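PDB 2X4K: 4-oxalocrotonate tautomerase from Staphylococcus aureus, which belongs to the tautomerase enzymes of the MIF clan and forms an assembly of six copies of a short beta-alpha-beta chain. Local coordinates for residues 25-30 against 36-41. Sequence-based numbering, arbitrary orientation.
Sequences EVTDAV and ANRQAI
Arg38 reaches from the short 3-10 turn at 38-40 back to helix 16-34 and grips Asp28. From Arg38 CB, CG departs anti to the backbone N (chi1 -162°) and lies 3.9 Å from Thr27 CG2; from CG to NE the chain is extended, running in toward the helix and crossing the Thr27 side chain at about a right angle. NE turns to the carbonyl of Ala56 in a neighbouring subunit. Arg38 CZ lies 3.5 Å from Thr27 CG2, the methyl resting over the centre of one guanidinium face. In an end-on salt bridge, both terminal nitrogens donate to one oxygen: Asp28 OD1 accepts from Arg38 NH1 at 2.7 Å through its anti lone pair and from Arg38 NH2 at 3.0 Å on the syn side, out of the carboxylate plane. Both bonds are bent, and the two flat groups are turned 48° apart. NH1 also forms a salt bridge with Glu31, a second carboxylate that would probably help hold the positive charge. Beside this charged pair, Ile41 packs against the helix, its CG2 3.9 Å from Thr27 CG2 and its CD1 3.9 Å from Val30 CG1, with Pro4 touching both Ile41 and Val30. Thr27 OG1, bonded to Val23 O, also takes a water that donates to Ile41 O as well. The contact closes the helix-to-strand return of a beta-alpha-beta crossover, the unit linking parallel strands 5-11 and 42-48 in the tautomerase fold.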
loop_
_atom_site.group_PDB
_atom_site.type_symbol
_atom_site.label_atom_id
_atom_site.label_comp_id
_atom_site.label_asym_id
_atom_site.label_seq_id
_atom_site.Cartn_x
_atom_site.Cartn_y
_atom_site.Cartn_z
ATOM N N GLU A 25 -4.617 -10.527 -17.578
ATOM C CA GLU A 25 -5.373 -11.619 -16.951
ATOM C C GLU A 25 -5.902 -11.228 -15.573
ATOM O O GLU A 25 -7.007 -11.630 -15.207
ATOM C CB GLU A 25 -4.531 -12.885 -16.865
ATOM C CG GLU A 25 -4.120 -13.432 -18.234
ATOM C CD GLU A 25 -4.964 -14.584 -18.753
ATOM O OE1 GLU A 25 -5.976 -14.957 -18.122
ATOM O OE2 GLU A 25 -4.592 -15.137 -19.811
ATOM N N VAL A 26 -5.138 -10.466 -14.788
ATOM C CA VAL A 26 -5.637 -9.975 -13.505
ATOM C C VAL A 26 -6.831 -9.047 -13.744
ATOM O O VAL A 26 -7.815 -9.070 -13.000
ATOM C CB VAL A 26 -4.528 -9.266 -12.699
ATOM C CG1 VAL A 26 -5.124 -8.411 -11.586
ATOM C CG2 VAL A 26 -3.543 -10.291 -12.131
ATOM N N THR A 27 -6.742 -8.222 -14.781
ATOM C CA THR A 27 -7.856 -7.339 -15.131
ATOM C C THR A 27 -9.092 -8.156 -15.501
ATOM O O THR A 27 -10.183 -7.867 -15.020
ATOM C CB THR A 27 -7.447 -6.370 -16.249
ATOM O OG1 THR A 27 -6.378 -5.551 -15.777
ATOM C CG2 THR A 27 -8.588 -5.463 -16.654
ATOM N N ASP A 28 -8.911 -9.197 -16.313
ATOM C CA ASP A 28 -10.007 -10.100 -16.663
ATOM C C ASP A 28 -10.656 -10.665 -15.406
ATOM O O ASP A 28 -11.882 -10.740 -15.312
ATOM C CB ASP A 28 -9.515 -11.319 -17.468
ATOM C CG ASP A 28 -9.029 -10.997 -18.875
ATOM O OD1 ASP A 28 -9.248 -9.884 -19.391
ATOM O OD2 ASP A 28 -8.424 -11.919 -19.481
ATOM N N ALA A 29 -9.829 -11.119 -14.471
ATOM C CA ALA A 29 -10.308 -11.735 -13.238
ATOM C C ALA A 29 -11.148 -10.778 -12.408
ATOM O O ALA A 29 -12.207 -11.148 -11.899
ATOM C CB ALA A 29 -9.131 -12.241 -12.409
ATOM N N VAL A 30 -10.664 -9.552 -12.241
ATOM C CA VAL A 30 -11.393 -8.545 -11.475
ATOM C C VAL A 30 -12.718 -8.231 -12.173
ATOM O O VAL A 30 -13.779 -8.195 -11.546
ATOM C CB VAL A 30 -10.550 -7.272 -11.297
ATOM C CG1 VAL A 30 -11.386 -6.150 -10.682
ATOM C CG2 VAL A 30 -9.325 -7.574 -10.433
ATOM N N ALA A 36 -17.051 -4.943 -12.440
ATOM C CA ALA A 36 -16.466 -3.623 -12.662
ATOM C C ALA A 36 -16.277 -3.370 -14.149
ATOM O O ALA A 36 -15.936 -4.282 -14.905
ATOM C CB ALA A 36 -15.132 -3.498 -11.952
ATOM N N ASN A 37 -16.500 -2.123 -14.556
ATOM C CA ASN A 37 -16.172 -1.683 -15.906
ATOM C C ASN A 37 -14.681 -1.840 -16.141
ATOM O O ASN A 37 -13.883 -1.399 -15.319
ATOM C CB ASN A 37 -16.529 -0.210 -16.088
ATOM C CG ASN A 37 -18.009 0.057 -15.972
ATOM O OD1 ASN A 37 -18.834 -0.819 -16.222
ATOM N ND2 ASN A 37 -18.356 1.281 -15.595
ATOM N N ARG A 38 -14.304 -2.438 -17.267
ATOM C CA ARG A 38 -12.901 -2.708 -17.527
ATOM C C ARG A 38 -12.051 -1.435 -17.518
ATOM O O ARG A 38 -10.922 -1.450 -17.053
ATOM C CB ARG A 38 -12.723 -3.448 -18.846
ATOM C CG ARG A 38 -11.373 -4.114 -18.958
ATOM C CD ARG A 38 -11.192 -4.849 -20.255
ATOM N NE ARG A 38 -9.864 -5.453 -20.332
ATOM C CZ ARG A 38 -9.539 -6.653 -19.850
ATOM N NH1 ARG A 38 -10.435 -7.411 -19.239
ATOM N NH2 ARG A 38 -8.298 -7.102 -19.965
ATOM N N GLN A 39 -12.607 -0.333 -18.015
ATOM C CA GLN A 39 -11.877 0.935 -18.096
ATOM C C GLN A 39 -11.562 1.546 -16.723
ATOM O O GLN A 39 -10.770 2.485 -16.624
ATOM C CB GLN A 39 -12.644 1.952 -18.952
ATOM C CG GLN A 39 -14.006 2.393 -18.401
ATOM C CD GLN A 39 -15.176 1.597 -18.965
ATOM O OE1 GLN A 39 -15.093 0.379 -19.144
ATOM N NE2 GLN A 39 -16.282 2.286 -19.235
ATOM N N ALA A 40 -12.202 1.028 -15.681
ATOM C CA ALA A 40 -11.990 1.510 -14.323
ATOM C C ALA A 40 -11.039 0.616 -13.529
ATOM O O ALA A 40 -10.832 0.863 -12.338
ATOM C CB ALA A 40 -13.327 1.593 -13.606
ATOM N N ILE A 41 -10.462 -0.406 -14.171
ATOM C CA ILE A 41 -9.613 -1.370 -13.466
ATOM C C ILE A 41 -8.152 -1.038 -13.746
ATOM O O ILE A 41 -7.723 -1.019 -14.899
ATOM C CB ILE A 41 -9.902 -2.821 -13.893
ATOM C CG1 ILE A 41 -11.362 -3.180 -13.600
ATOM C CG2 ILE A 41 -8.957 -3.784 -13.162
ATOM C CD1 ILE A 41 -11.810 -4.508 -14.205
HETATM O O HOH W 1 -5.789 -2.825 -15.920
#